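PDB 6Q4S: pentalenene synthase, which probably catalyses the magnesium-dependent cyclisation of (2E,6E)-farnesyl diphosphate to the bicyclic sesquiterpenol 7-epi-alpha-eudesmol, releasing diphosphate. Local coordinates for residues D4-L9 / G307-A312; Y58-A63 / I301-N306; I219-D224 / H238-V243. All coordinates share one frame; numbering follows the deposited sequence.

Contact 1. Residues D4-L9 / G307-A312; sequences DVRFDL and GNYEWA
The phenol ring of Tyr309 has Phe7 CB over one face, offset toward the rim, while Leu9 CD1 comes at the ring obliquely, 3.6 Å from Tyr309 CD2 and equally near its CB. The Phe7 ring is met at its edge instead: Tyr309 CE1 lies close to its plane, 4.0 Å from Phe7 CD1. At the far end of the phenol, Tyr309 OH accepts a nearly straight hydrogen bond from the backbone of the loop, Phe7 N to Tyr309 OH being 3.0 Å with an N-H...O angle of 171°. With CG anti to the backbone N (chi1 175°), Tyr309 reaches out from its helix to this amide. The contact lays the extended N-terminal segment along helix 288-313, the last helix of an all-helical class I terpene synthase fold; just beyond the modelled chain follow Arg317 and Tyr318, which probably bind substrate. Arg6 passes the hydroxyl with its CA and the aliphatic part of its side chain, Arg6 CA 3.6 Å from Tyr309 OH, and the guanidinium plane is turned 74° from the phenol. Phe7 also meets the ring of Tyr260, Met222 of helix 206-228 touches both Phe7 and Tyr309, and Leu9 rests on Leu267 of helix 252-284.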
ATOM      1  N   ASP A   4     -33.020 -21.455   9.449  1.00 85.46           N
ATOM      2  CA  ASP A   4     -32.363 -20.143   9.140  1.00 90.22           C
ATOM      3  C   ASP A   4     -31.683 -19.518  10.375  1.00 90.58           C
ATOM      4  O   ASP A   4     -32.351 -19.076  11.319  1.00 90.56           O
ATOM      5  CB  ASP A   4     -33.372 -19.154   8.526  1.00 90.30           C
ATOM      6  CG  ASP A   4     -33.525 -19.321   7.020  1.00 93.81           C
ATOM      7  OD1 ASP A   4     -32.529 -19.696   6.357  1.00 89.46           O
ATOM      8  OD2 ASP A   4     -34.641 -19.062   6.497  1.00 88.12           O
ATOM      9  N   VAL A   5     -30.349 -19.491  10.350  1.00 86.86           N
ATOM     10  CA  VAL A   5     -29.542 -18.865  11.405  1.00 81.92           C
ATOM     11  C   VAL A   5     -29.839 -17.331  11.454  1.00 75.80           C
ATOM     12  O   VAL A   5     -29.802 -16.606  10.432  1.00 70.85           O
ATOM     13  CB  VAL A   5     -28.016 -19.191  11.249  1.00 72.50           C
ATOM     14  CG1 VAL A   5     -27.203 -18.544  12.326  1.00 64.53           C
ATOM     15  CG2 VAL A   5     -27.747 -20.694  11.354  1.00 80.40           C
ATOM     16  N   ARG A   6     -30.225 -16.895  12.649  1.00 68.53           N
ATOM     17  CA  ARG A   6     -30.435 -15.499  13.008  1.00 66.22           C
ATOM     18  C   ARG A   6     -29.389 -15.212  14.061  1.00 60.50           C
ATOM     19  O   ARG A   6     -28.919 -16.111  14.758  1.00 53.79           O
ATOM     20  CB  ARG A   6     -31.887 -15.265  13.551  1.00 64.20           C
ATOM     21  CG  ARG A   6     -32.901 -14.714  12.534  1.00 68.14           C
ATOM     22  CD  ARG A   6     -32.581 -15.061  11.066  1.00 75.91           C
ATOM     23  NE  ARG A   6     -33.680 -14.857  10.107  1.00 77.27           N
ATOM     24  CZ  ARG A   6     -33.636 -15.194   8.804  1.00 76.40           C
ATOM     25  NH1 ARG A   6     -32.544 -15.721   8.252  1.00 74.02           N
ATOM     26  NH2 ARG A   6     -34.698 -14.989   8.030  1.00 79.85           N
ATOM     27  N   PHE A   7     -28.989 -13.959  14.174  1.00 55.78           N
ATOM     28  CA  PHE A   7     -28.052 -13.592  15.247  1.00 55.80           C
ATOM     29  C   PHE A   7     -28.755 -12.465  15.954  1.00 57.72           C
ATOM     30  O   PHE A   7     -29.440 -11.645  15.302  1.00 57.22           O
ATOM     31  CB  PHE A   7     -26.687 -13.092  14.697  1.00 53.49           C
ATOM     32  CG  PHE A   7     -25.881 -14.139  13.972  1.00 48.25           C
ATOM     33  CD1 PHE A   7     -26.126 -14.427  12.650  1.00 49.72           C
ATOM     34  CD2 PHE A   7     -24.884 -14.845  14.625  1.00 50.45           C
ATOM     35  CE1 PHE A   7     -25.392 -15.380  11.966  1.00 46.54           C
ATOM     36  CE2 PHE A   7     -24.140 -15.806  13.934  1.00 44.35           C
ATOM     37  CZ  PHE A   7     -24.401 -16.059  12.616  1.00 44.48           C
ATOM     38  N   ASP A   8     -28.610 -12.402  17.266  1.00 65.65           N
ATOM     39  CA  ASP A   8     -29.058 -11.213  17.952  1.00 67.97           C
ATOM     40  C   ASP A   8     -27.832 -10.442  18.418  1.00 60.65           C
ATOM     41  O   ASP A   8     -27.159 -10.818  19.382  1.00 54.14           O
ATOM     42  CB  ASP A   8     -30.068 -11.499  19.069  1.00 76.42           C
ATOM     43  CG  ASP A   8     -30.830 -10.242  19.459  1.00 82.63           C
ATOM     44  OD1 ASP A   8     -31.615  -9.700  18.609  1.00 78.88           O
ATOM     45  OD2 ASP A   8     -30.588  -9.775  20.587  1.00 81.77           O
ATOM     46  N   LEU A   9     -27.553  -9.362  17.686  1.00 53.51           N
ATOM     47  CA  LEU A   9     -26.357  -8.562  17.886  1.00 51.32           C
ATOM     48  C   LEU A   9     -26.644  -7.493  18.920  1.00 49.84           C
ATOM     49  O   LEU A   9     -27.738  -6.987  18.931  1.00 56.48           O
ATOM     50  CB  LEU A   9     -25.989  -7.925  16.529  1.00 53.36           C
ATOM     51  CG  LEU A   9     -25.729  -8.941  15.391  1.00 53.26           C
ATOM     52  CD1 LEU A   9     -25.350  -8.278  14.053  1.00 51.45           C
ATOM     53  CD2 LEU A   9     -24.616  -9.883  15.849  1.00 58.07           C
ATOM     54  N   GLY A 307     -24.789  -3.459  10.150  1.00 37.40           N
ATOM     55  CA  GLY A 307     -25.403  -3.075   8.907  1.00 38.83           C
ATOM     56  C   GLY A 307     -25.335  -4.152   7.878  1.00 31.74           C
ATOM     57  O   GLY A 307     -26.257  -4.349   7.059  1.00 30.72           O
ATOM     58  N   ASN A 308     -24.199  -4.836   7.840  1.00 35.60           N
ATOM     59  CA  ASN A 308     -24.087  -5.958   6.918  1.00 34.34           C
ATOM     60  C   ASN A 308     -25.150  -7.027   7.269  1.00 35.69           C
ATOM     61  O   ASN A 308     -25.800  -7.538   6.402  1.00 36.21           O
ATOM     62  CB  ASN A 308     -22.692  -6.610   6.934  1.00 38.31           C
ATOM     63  CG  ASN A 308     -22.592  -7.759   5.908  1.00 37.93           C
ATOM     64  OD1 ASN A 308     -22.646  -7.553   4.701  1.00 38.39           O
ATOM     65  ND2 ASN A 308     -22.568  -8.958   6.404  1.00 37.51           N
ATOM     66  N   TYR A 309     -25.283  -7.325   8.540  1.00 37.19           N
ATOM     67  CA  TYR A 309     -26.266  -8.326   8.984  1.00 41.76           C
ATOM     68  C   TYR A 309     -27.694  -7.957   8.563  1.00 40.94           C
ATOM     69  O   TYR A 309     -28.414  -8.742   7.832  1.00 39.93           O
ATOM     70  CB  TYR A 309     -26.182  -8.500  10.510  1.00 42.27           C
ATOM     71  CG  TYR A 309     -27.249  -9.433  11.023  1.00 49.39           C
ATOM     72  CD1 TYR A 309     -27.391 -10.730  10.494  1.00 52.84           C
ATOM     73  CD2 TYR A 309     -28.174  -9.015  11.980  1.00 62.74           C
ATOM     74  CE1 TYR A 309     -28.390 -11.579  10.940  1.00 55.29           C
ATOM     75  CE2 TYR A 309     -29.173  -9.877  12.435  1.00 61.35           C
ATOM     76  CZ  TYR A 309     -29.271 -11.151  11.906  1.00 61.87           C
ATOM     77  OH  TYR A 309     -30.261 -12.008  12.334  1.00 73.42           O
ATOM     78  N   GLU A 310     -28.072  -6.724   8.908  1.00 37.96           N
ATOM     79  CA  GLU A 310     -29.446  -6.246   8.623  1.00 38.66           C
ATOM     80  C   GLU A 310     -29.666  -6.156   7.185  1.00 39.88           C
ATOM     81  O   GLU A 310     -30.774  -6.413   6.739  1.00 43.70           O
ATOM     82  CB  GLU A 310     -29.785  -4.912   9.327  1.00 40.42           C
ATOM     83  CG  GLU A 310     -29.381  -4.863  10.798  1.00 43.61           C
ATOM     84  CD  GLU A 310     -30.539  -5.137  11.737  1.00 63.08           C
ATOM     85  OE1 GLU A 310     -31.331  -6.032  11.359  1.00 64.91           O
ATOM     86  OE2 GLU A 310     -30.644  -4.460  12.817  1.00 69.07           O
ATOM     87  N   TRP A 311     -28.644  -5.816   6.392  1.00 37.93           N
ATOM     88  CA  TRP A 311     -28.843  -5.865   4.913  1.00 35.94           C
ATOM     89  C   TRP A 311     -29.046  -7.334   4.365  1.00 43.99           C
ATOM     90  O   TRP A 311     -29.811  -7.590   3.422  1.00 44.43           O
ATOM     91  CB  TRP A 311     -27.619  -5.204   4.204  1.00 38.99           C
ATOM     92  CG  TRP A 311     -27.535  -5.408   2.760  1.00 38.70           C
ATOM     93  CD1 TRP A 311     -28.328  -4.887   1.850  1.00 39.79           C
ATOM     94  CD2 TRP A 311     -26.545  -6.178   2.047  1.00 43.87           C
ATOM     95  NE1 TRP A 311     -27.945  -5.289   0.591  1.00 43.00           N
ATOM     96  CE2 TRP A 311     -26.845  -6.074   0.688  1.00 42.06           C
ATOM     97  CE3 TRP A 311     -25.432  -6.942   2.440  1.00 48.68           C
ATOM     98  CZ2 TRP A 311     -26.098  -6.700  -0.298  1.00 48.39           C
ATOM     99  CZ3 TRP A 311     -24.682  -7.545   1.468  1.00 51.28           C
ATOM    100  CH2 TRP A 311     -25.025  -7.436   0.105  1.00 51.00           C
ATOM    101  N   ALA A 312     -28.291  -8.267   4.918  1.00 44.32           N
ATOM    102  CA  ALA A 312     -28.327  -9.673   4.473  1.00 51.64           C
ATOM    103  C   ALA A 312     -29.736 -10.282   4.676  1.00 48.45           C
ATOM    104  O   ALA A 312     -30.263 -10.898   3.759  1.00 56.91           O
ATOM    105  CB  ALA A 312     -27.264 -10.478   5.203  1.00 50.71           C
TER

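Contact 2. Residues Y58-A63 / I301-N306; sequences YPHASA and IQHWIN
Pro59 sits squarely over the imidazole of His303, its CG 3.8 Å from the ring centroid and 8° off the normal, a CH-pi contact in which CD also packs near ND1 and CG of the same ring. His60 reaches that imidazole from another direction: His60 CD2 is 3.7 Å from His303 CE1, which lies at the edge of the His60 ring, near its plane. The two rings meet obliquely and are joined by a water, which is 2.8 Å from both His60 NE2 and His303 NE2 and lies in the plane of each ring. The shared water helps to hold the two imidazoles in their orientation, while the proline covers one face of His303. At the next residue of the helix, the edge of the Trp304 indole points toward the face of Tyr58 in an offset edge-to-face pair, the phenol and five-membered ring centroids being 5.3 Å apart and the planes at 74°. Tyr58 CB leads away from helix 288-313, but with CG anti to the carbonyl carbon (chi1 -62°) its ring swings back to the indole.

Further out, the phenol is positioned by a hydrogen bond from Tyr58 OH to Ser186 O and by Leu69, Trp72 and Phe73 of helix 63-79. A type I turn from Tyr58 to Ala61, closed by a weak backbone bond, sets the proline and histidine against the helix, and Ser62 OG caps Asp65 N at the start of the next helix. The turn joining helices 50-57 and 63-79 thus packs on helix 288-313 within the all-alpha class I terpene synthase fold, in which helix 63-79 runs up to the probable metal-binding DDXXD motif beginning at Asp80.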
ATOM      1  N   TYR A  58     -22.434   3.133   6.120  1.00 27.84           N
ATOM      2  CA  TYR A  58     -21.859   4.489   6.200  1.00 30.70           C
ATOM      3  C   TYR A  58     -22.988   5.489   6.570  1.00 35.58           C
ATOM      4  O   TYR A  58     -23.332   6.355   5.788  1.00 31.68           O
ATOM      5  CB  TYR A  58     -21.222   4.872   4.861  1.00 31.67           C
ATOM      6  CG  TYR A  58     -20.065   3.936   4.514  1.00 28.71           C
ATOM      7  CD1 TYR A  58     -18.968   3.854   5.354  1.00 31.29           C
ATOM      8  CD2 TYR A  58     -20.118   3.125   3.409  1.00 31.88           C
ATOM      9  CE1 TYR A  58     -17.945   2.958   5.108  1.00 30.06           C
ATOM     10  CE2 TYR A  58     -19.088   2.224   3.158  1.00 33.53           C
ATOM     11  CZ  TYR A  58     -18.036   2.132   4.012  1.00 27.24           C
ATOM     12  OH  TYR A  58     -16.958   1.283   3.789  1.00 31.34           O
ATOM     13  N   PRO A  59     -23.598   5.314   7.737  1.00 32.95           N
ATOM     14  CA  PRO A  59     -24.865   6.073   7.955  1.00 37.81           C
ATOM     15  C   PRO A  59     -24.720   7.578   8.153  1.00 37.12           C
ATOM     16  O   PRO A  59     -25.733   8.282   8.046  1.00 40.80           O
ATOM     17  CB  PRO A  59     -25.428   5.426   9.222  1.00 36.86           C
ATOM     18  CG  PRO A  59     -24.196   5.001   9.946  1.00 36.75           C
ATOM     19  CD  PRO A  59     -23.319   4.423   8.861  1.00 35.77           C
ATOM     20  N   HIS A  60     -23.505   8.057   8.426  1.00 40.69           N
ATOM     21  CA  HIS A  60     -23.234   9.479   8.663  1.00 40.00           C
ATOM     22  C   HIS A  60     -22.794  10.256   7.441  1.00 42.39           C
ATOM     23  O   HIS A  60     -22.426  11.381   7.604  1.00 39.90           O
ATOM     24  CB  HIS A  60     -22.219   9.667   9.762  1.00 41.92           C
ATOM     25  CG  HIS A  60     -22.643   9.108  11.070  1.00 50.89           C
ATOM     26  ND1 HIS A  60     -23.673   9.644  11.811  1.00 50.10           N
ATOM     27  CD2 HIS A  60     -22.152   8.069  11.792  1.00 51.64           C
ATOM     28  CE1 HIS A  60     -23.816   8.937  12.920  1.00 51.51           C
ATOM     29  NE2 HIS A  60     -22.886   7.995  12.944  1.00 48.12           N
ATOM     30  N   ALA A  61     -22.847   9.670   6.243  1.00 36.09           N
ATOM     31  CA  ALA A  61     -22.287  10.306   5.084  1.00 37.09           C
ATOM     32  C   ALA A  61     -23.168  11.478   4.720  1.00 41.90           C
ATOM     33  O   ALA A  61     -24.413  11.368   4.804  1.00 34.87           O
ATOM     34  CB  ALA A  61     -22.238   9.333   3.932  1.00 33.94           C
ATOM     35  N   SER A  62     -22.555  12.569   4.230  1.00 38.15           N
ATOM     36  CA  SER A  62     -23.348  13.578   3.561  1.00 36.11           C
ATOM     37  C   SER A  62     -23.999  12.964   2.356  1.00 40.45           C
ATOM     38  O   SER A  62     -23.587  11.861   1.912  1.00 34.60           O
ATOM     39  CB  SER A  62     -22.470  14.735   3.116  1.00 37.62           C
ATOM     40  OG  SER A  62     -21.687  14.322   2.026  1.00 36.07           O
ATOM     41  N   ALA A  63     -24.964  13.667   1.769  1.00 31.83           N
ATOM     42  CA  ALA A  63     -25.668  13.144   0.666  1.00 34.52           C
ATOM     43  C   ALA A  63     -24.788  12.941  -0.561  1.00 35.84           C
ATOM     44  O   ALA A  63     -25.011  11.973  -1.333  1.00 37.77           O
ATOM     45  CB  ALA A  63     -26.868  14.009   0.314  1.00 38.20           C
ATOM     46  N   ILE A 301     -16.802   0.265  12.924  1.00 31.82           N
ATOM     47  CA  ILE A 301     -16.760  -1.198  12.949  1.00 33.53           C
ATOM     48  C   ILE A 301     -18.177  -1.722  13.222  1.00 37.68           C
ATOM     49  O   ILE A 301     -18.673  -2.547  12.472  1.00 36.41           O
ATOM     50  CB  ILE A 301     -15.759  -1.766  13.953  1.00 31.82           C
ATOM     51  CG1 ILE A 301     -14.344  -1.273  13.658  1.00 30.95           C
ATOM     52  CG2 ILE A 301     -15.825  -3.309  13.839  1.00 34.73           C
ATOM     53  CD1 ILE A 301     -13.353  -1.615  14.726  1.00 34.63           C
ATOM     54  N   GLN A 302     -18.869  -1.146  14.214  1.00 36.27           N
ATOM     55  CA  GLN A 302     -20.243  -1.577  14.530  1.00 33.14           C
ATOM     56  C   GLN A 302     -21.190  -1.373  13.378  1.00 38.55           C
ATOM     57  O   GLN A 302     -22.065  -2.212  13.075  1.00 35.54           O
ATOM     58  CB  GLN A 302     -20.769  -0.806  15.727  1.00 34.39           C
ATOM     59  CG  GLN A 302     -19.932  -0.895  16.990  1.00 36.32           C
ATOM     60  CD  GLN A 302     -20.464   0.014  18.141  1.00 40.56           C
ATOM     61  OE1 GLN A 302     -21.279   0.906  17.940  1.00 45.25           O
ATOM     62  NE2 GLN A 302     -20.011  -0.258  19.339  1.00 40.64           N
ATOM     63  N   HIS A 303     -21.031  -0.261  12.678  1.00 35.09           N
ATOM     64  CA  HIS A 303     -21.869  -0.045  11.528  1.00 31.48           C
ATOM     65  C   HIS A 303     -21.702  -1.147  10.514  1.00 29.49           C
ATOM     66  O   HIS A 303     -22.673  -1.490   9.808  1.00 29.49           O
ATOM     67  CB  HIS A 303     -21.633   1.351  10.862  1.00 32.86           C
ATOM     68  CG  HIS A 303     -21.824   2.517  11.800  1.00 40.93           C
ATOM     69  ND1 HIS A 303     -21.109   3.693  11.697  1.00 39.39           N
ATOM     70  CD2 HIS A 303     -22.651   2.675  12.865  1.00 41.13           C
ATOM     71  CE1 HIS A 303     -21.458   4.504  12.677  1.00 43.33           C
ATOM     72  NE2 HIS A 303     -22.376   3.901  13.412  1.00 41.28           N
ATOM     73  N   TRP A 304     -20.458  -1.652  10.376  1.00 28.02           N
ATOM     74  CA  TRP A 304     -20.236  -2.686   9.402  1.00 30.96           C
ATOM     75  C   TRP A 304     -20.839  -4.044   9.856  1.00 30.81           C
ATOM     76  O   TRP A 304     -21.509  -4.723   9.076  1.00 33.49           O
ATOM     77  CB  TRP A 304     -18.746  -2.802   9.037  1.00 31.23           C
ATOM     78  CG  TRP A 304     -18.575  -2.208   7.750  1.00 29.87           C
ATOM     79  CD1 TRP A 304     -18.141  -0.891   7.455  1.00 33.71           C
ATOM     80  CD2 TRP A 304     -18.971  -2.781   6.521  1.00 30.21           C
ATOM     81  NE1 TRP A 304     -18.225  -0.670   6.115  1.00 33.73           N
ATOM     82  CE2 TRP A 304     -18.720  -1.794   5.498  1.00 34.66           C
ATOM     83  CE3 TRP A 304     -19.494  -4.031   6.159  1.00 30.93           C
ATOM     84  CZ2 TRP A 304     -18.981  -2.024   4.164  1.00 34.07           C
ATOM     85  CZ3 TRP A 304     -19.761  -4.271   4.791  1.00 35.31           C
ATOM     86  CH2 TRP A 304     -19.479  -3.256   3.809  1.00 37.55           C
ATOM     87  N   ILE A 305     -20.517  -4.456  11.065  1.00 32.82           N
ATOM     88  CA  ILE A 305     -21.026  -5.745  11.567  1.00 34.84           C
ATOM     89  C   ILE A 305     -22.562  -5.730  11.565  1.00 34.88           C
ATOM     90  O   ILE A 305     -23.190  -6.611  10.941  1.00 32.96           O
ATOM     91  CB  ILE A 305     -20.521  -6.062  12.985  1.00 36.39           C
ATOM     92  CG1 ILE A 305     -19.018  -6.177  13.011  1.00 37.10           C
ATOM     93  CG2 ILE A 305     -21.196  -7.362  13.464  1.00 41.72           C
ATOM     94  CD1 ILE A 305     -18.410  -6.197  14.414  1.00 42.39           C
ATOM     95  N   ASN A 306     -23.171  -4.664  12.116  1.00 36.15           N
ATOM     96  CA  ASN A 306     -24.643  -4.621  12.227  1.00 34.76           C
ATOM     97  C   ASN A 306     -25.353  -4.377  10.939  1.00 37.40           C
ATOM     98  O   ASN A 306     -26.351  -5.090  10.588  1.00 37.60           O
ATOM     99  CB  ASN A 306     -25.072  -3.636  13.255  1.00 37.57           C
ATOM    100  CG  ASN A 306     -26.463  -3.972  13.818  1.00 44.62           C
ATOM    101  OD1 ASN A 306     -26.715  -5.088  14.294  1.00 40.16           O
ATOM    102  ND2 ASN A 306     -27.366  -3.003  13.755  1.00 39.56           N
TER
HETATM  103  O   HOH W   1     -22.765   6.161  15.101  1.00 44.22           O

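Contact 3. Residues I219-D224 / H238-V243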
ATOM      1  N   ILE A 219     -17.906 -11.017  10.030  1.00 32.77           N
ATOM      2  CA  ILE A 219     -18.678 -10.715   8.824  1.00 30.23           C
ATOM      3  C   ILE A 219     -18.490 -11.759   7.751  1.00 31.38           C
ATOM      4  O   ILE A 219     -19.451 -12.122   7.102  1.00 30.60           O
ATOM      5  CB  ILE A 219     -18.364  -9.298   8.272  1.00 30.74           C
ATOM      6  CG1 ILE A 219     -18.859  -8.274   9.255  1.00 34.46           C
ATOM      7  CG2 ILE A 219     -19.010  -9.096   6.885  1.00 30.39           C
ATOM      8  CD1 ILE A 219     -18.130  -6.942   9.135  1.00 37.74           C
ATOM      9  N   GLY A 220     -17.268 -12.269   7.570  1.00 31.28           N
ATOM     10  CA  GLY A 220     -17.057 -13.293   6.496  1.00 31.31           C
ATOM     11  C   GLY A 220     -17.825 -14.579   6.816  1.00 30.30           C
ATOM     12  O   GLY A 220     -18.418 -15.206   5.930  1.00 31.41           O
ATOM     13  N   PHE A 221     -17.824 -14.941   8.089  1.00 30.10           N
ATOM     14  CA  PHE A 221     -18.532 -16.182   8.530  1.00 32.22           C
ATOM     15  C   PHE A 221     -20.069 -16.013   8.449  1.00 32.60           C
ATOM     16  O   PHE A 221     -20.767 -16.926   8.012  1.00 32.32           O
ATOM     17  CB  PHE A 221     -18.138 -16.542   9.936  1.00 31.49           C
ATOM     18  CG  PHE A 221     -16.684 -16.991  10.106  1.00 32.86           C
ATOM     19  CD1 PHE A 221     -15.848 -17.331   9.045  1.00 35.10           C
ATOM     20  CD2 PHE A 221     -16.167 -17.046  11.378  1.00 37.97           C
ATOM     21  CE1 PHE A 221     -14.499 -17.697   9.266  1.00 36.87           C
ATOM     22  CE2 PHE A 221     -14.836 -17.409  11.607  1.00 38.90           C
ATOM     23  CZ  PHE A 221     -14.019 -17.744  10.573  1.00 37.62           C
ATOM     24  N   MET A 222     -20.605 -14.825   8.811  1.00 33.77           N
ATOM     25  CA  MET A 222     -22.054 -14.566   8.616  1.00 32.94           C
ATOM     26  C   MET A 222     -22.432 -14.601   7.172  1.00 33.84           C
ATOM     27  O   MET A 222     -23.449 -15.193   6.780  1.00 32.90           O
ATOM     28  CB  MET A 222     -22.467 -13.195   9.226  1.00 37.12           C
ATOM     29  CG  MET A 222     -22.337 -13.165  10.742  1.00 42.41           C
ATOM     30  SD  MET A 222     -22.976 -11.730  11.714  1.00 47.57           S
ATOM     31  CE  MET A 222     -24.407 -11.549  10.758  1.00 46.63           C
ATOM     32  N   ASN A 223     -21.615 -13.979   6.335  1.00 30.31           N
ATOM     33  CA  ASN A 223     -21.867 -14.065   4.951  1.00 28.24           C
ATOM     34  C   ASN A 223     -21.791 -15.486   4.385  1.00 34.25           C
ATOM     35  O   ASN A 223     -22.597 -15.794   3.514  1.00 32.42           O
ATOM     36  CB  ASN A 223     -20.970 -13.154   4.128  1.00 35.06           C
ATOM     37  CG  ASN A 223     -21.249 -11.654   4.366  1.00 36.66           C
ATOM     38  OD1 ASN A 223     -22.156 -11.282   5.097  1.00 39.06           O
ATOM     39  ND2 ASN A 223     -20.438 -10.817   3.768  1.00 39.87           N
ATOM     40  N   ASP A 224     -20.866 -16.343   4.845  1.00 30.73           N
ATOM     41  CA  ASP A 224     -20.894 -17.749   4.397  1.00 33.29           C
ATOM     42  C   ASP A 224     -22.184 -18.490   4.856  1.00 31.94           C
ATOM     43  O   ASP A 224     -22.749 -19.193   4.092  1.00 35.90           O
ATOM     44  CB  ASP A 224     -19.703 -18.505   4.943  1.00 33.65           C
ATOM     45  CG  ASP A 224     -18.358 -18.093   4.284  1.00 38.44           C
ATOM     46  OD1 ASP A 224     -18.305 -17.141   3.429  1.00 33.12           O
ATOM     47  OD2 ASP A 224     -17.362 -18.805   4.591  1.00 35.32           O
ATOM     48  N   HIS A 238     -16.158 -23.981  -1.201  1.00 52.57           N
ATOM     49  CA  HIS A 238     -15.491 -22.741  -0.670  1.00 49.82           C
ATOM     50  C   HIS A 238     -16.439 -21.893   0.229  1.00 46.49           C
ATOM     51  O   HIS A 238     -16.802 -20.760  -0.066  1.00 39.32           O
ATOM     52  CB  HIS A 238     -14.968 -21.906  -1.842  1.00 47.77           C
ATOM     53  CG  HIS A 238     -13.941 -20.898  -1.459  1.00 53.26           C
ATOM     54  ND1 HIS A 238     -12.647 -21.250  -1.119  1.00 57.12           N
ATOM     55  CD2 HIS A 238     -13.999 -19.540  -1.390  1.00 57.64           C
ATOM     56  CE1 HIS A 238     -11.955 -20.150  -0.855  1.00 58.31           C
ATOM     57  NE2 HIS A 238     -12.749 -19.100  -1.018  1.00 52.55           N
ATOM     58  N   ASN A 239     -16.811 -22.473   1.350  1.00 43.71           N
ATOM     59  CA  ASN A 239     -17.834 -21.912   2.218  1.00 39.43           C
ATOM     60  C   ASN A 239     -17.584 -22.490   3.581  1.00 34.43           C
ATOM     61  O   ASN A 239     -17.325 -23.689   3.694  1.00 43.93           O
ATOM     62  CB  ASN A 239     -19.207 -22.284   1.645  1.00 40.52           C
ATOM     63  CG  ASN A 239     -20.317 -21.718   2.477  1.00 47.78           C
ATOM     64  OD1 ASN A 239     -20.819 -20.595   2.255  1.00 52.92           O
ATOM     65  ND2 ASN A 239     -20.685 -22.454   3.463  1.00 47.37           N
ATOM     66  N   LEU A 240     -17.586 -21.687   4.628  1.00 36.82           N
ATOM     67  CA  LEU A 240     -17.323 -22.175   5.971  1.00 33.87           C
ATOM     68  C   LEU A 240     -18.070 -23.515   6.389  1.00 34.76           C
ATOM     69  O   LEU A 240     -17.471 -24.413   7.059  1.00 33.00           O
ATOM     70  CB  LEU A 240     -17.661 -21.123   6.979  1.00 35.92           C
ATOM     71  CG  LEU A 240     -17.527 -21.492   8.462  1.00 41.85           C
ATOM     72  CD1 LEU A 240     -16.093 -21.862   8.791  1.00 47.56           C
ATOM     73  CD2 LEU A 240     -17.983 -20.378   9.382  1.00 43.20           C
ATOM     74  N   ILE A 241     -19.349 -23.565   6.053  0.50 35.09           N
ATOM     75  CA  ILE A 241     -20.246 -24.697   6.361  0.50 38.71           C
ATOM     76  C   ILE A 241     -19.700 -25.979   5.732  0.50 37.90           C
ATOM     77  O   ILE A 241     -19.420 -26.949   6.438  0.50 39.55           O
ATOM     78  CB  ILE A 241     -21.672 -24.454   5.826  0.50 40.49           C
ATOM     79  CG1 ILE A 241     -22.223 -23.154   6.421  0.50 44.37           C
ATOM     80  CG2 ILE A 241     -22.600 -25.638   6.140  0.50 40.16           C
ATOM     81  CD1 ILE A 241     -22.505 -23.255   7.901  0.50 43.75           C
ATOM     82  N   ALA A 242     -19.509 -25.926   4.424  1.00 37.63           N
ATOM     83  CA  ALA A 242     -18.910 -27.037   3.634  1.00 42.13           C
ATOM     84  C   ALA A 242     -17.540 -27.469   4.173  1.00 44.73           C
ATOM     85  O   ALA A 242     -17.219 -28.660   4.288  1.00 43.09           O
ATOM     86  CB  ALA A 242     -18.789 -26.622   2.202  1.00 39.76           C
ATOM     87  N   VAL A 243     -16.753 -26.502   4.585  1.00 36.76           N
ATOM     88  CA  VAL A 243     -15.420 -26.786   5.042  1.00 38.98           C
ATOM     89  C   VAL A 243     -15.473 -27.526   6.346  1.00 39.64           C
ATOM     90  O   VAL A 243     -14.649 -28.467   6.610  1.00 33.30           O
ATOM     91  CB  VAL A 243     -14.630 -25.453   5.170  1.00 37.15           C
ATOM     92  CG1 VAL A 243     -13.331 -25.622   5.938  1.00 42.00           C
ATOM     93  CG2 VAL A 243     -14.360 -24.910   3.765  1.00 39.14           C
TER
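Asp224 and Leu240 join helix 206-228, which carries Asn223 and Ser227 of the probable second metal motif of a class I terpene synthase, to the start of helix 240-248; Glu231, the third likely magnesium ligand of that motif, follows helix 206-228. Asp224 comes directly after Asn223, and its carboxylate takes the first backbone amide of helix 240-248: Leu240 N to Asp224 OD2 is 2.9 Å, with an N-H...O angle of 154°. The amide comes from above the carboxylate plane, 40° out of it. Asp224 CG stands anti to the carbonyl carbon (chi1 -71°), which carries OD2 to the helix start, and the same oxygen lies 3.3 Å from Leu240 CB, where the two side chains cross at about a right angle. A hydrogen bond with Tyr173 OH gives OD2 a second partner, and OD1 forms a salt bridge with NE of Arg177, a residue likely to bind the substrate and the probable diphosphate sensor of this family. Both oxygens of this buried acid are thus engaged, and the arginine and helix start together would favour its charged form. It is placed to act as a second-shell residue, probably holding Arg177 beside the metal motif.

The Leu240 side chain adds an apolar contact. Leu240 CD2 approaches the Phe221 ring obliquely, 3.7 Å from Phe221 CG and much the same from CD1, with Phe221 CB close by. Asn239, at the N-cap position of helix 240-248, has its side chain running past that of Asp224 in the opposite direction.

Helix 252-284 supports this apolar patch, with Thr263 against Phe221 and Ala259 against Leu240, while Ala174 and Leu170 of helix 170-180 touch the same pair.

Overall arrangement
The three contacts are nested along the chain: contact 3 lies within the loop closed by contact 2, which in turn lies within that closed by contact 1. Contacts 1 and 2 share helix 288-313, and their centres are about 15 Å apart; Leu9 of the first packs on Asn306 of the second. Contact 3 is centred about 14 Å from contact 1 and 23 Å from contact 2. Contacts 1 and 2 bring the N-terminal segment and the turn before helix 63-79 to helix 288-313, against which helix 206-228 of contact 3 also packs. There Asn308 ND2 is 2.7 Å from Asn223 OD1, a probable hydrogen bond tying the last helix to a likely magnesium ligand.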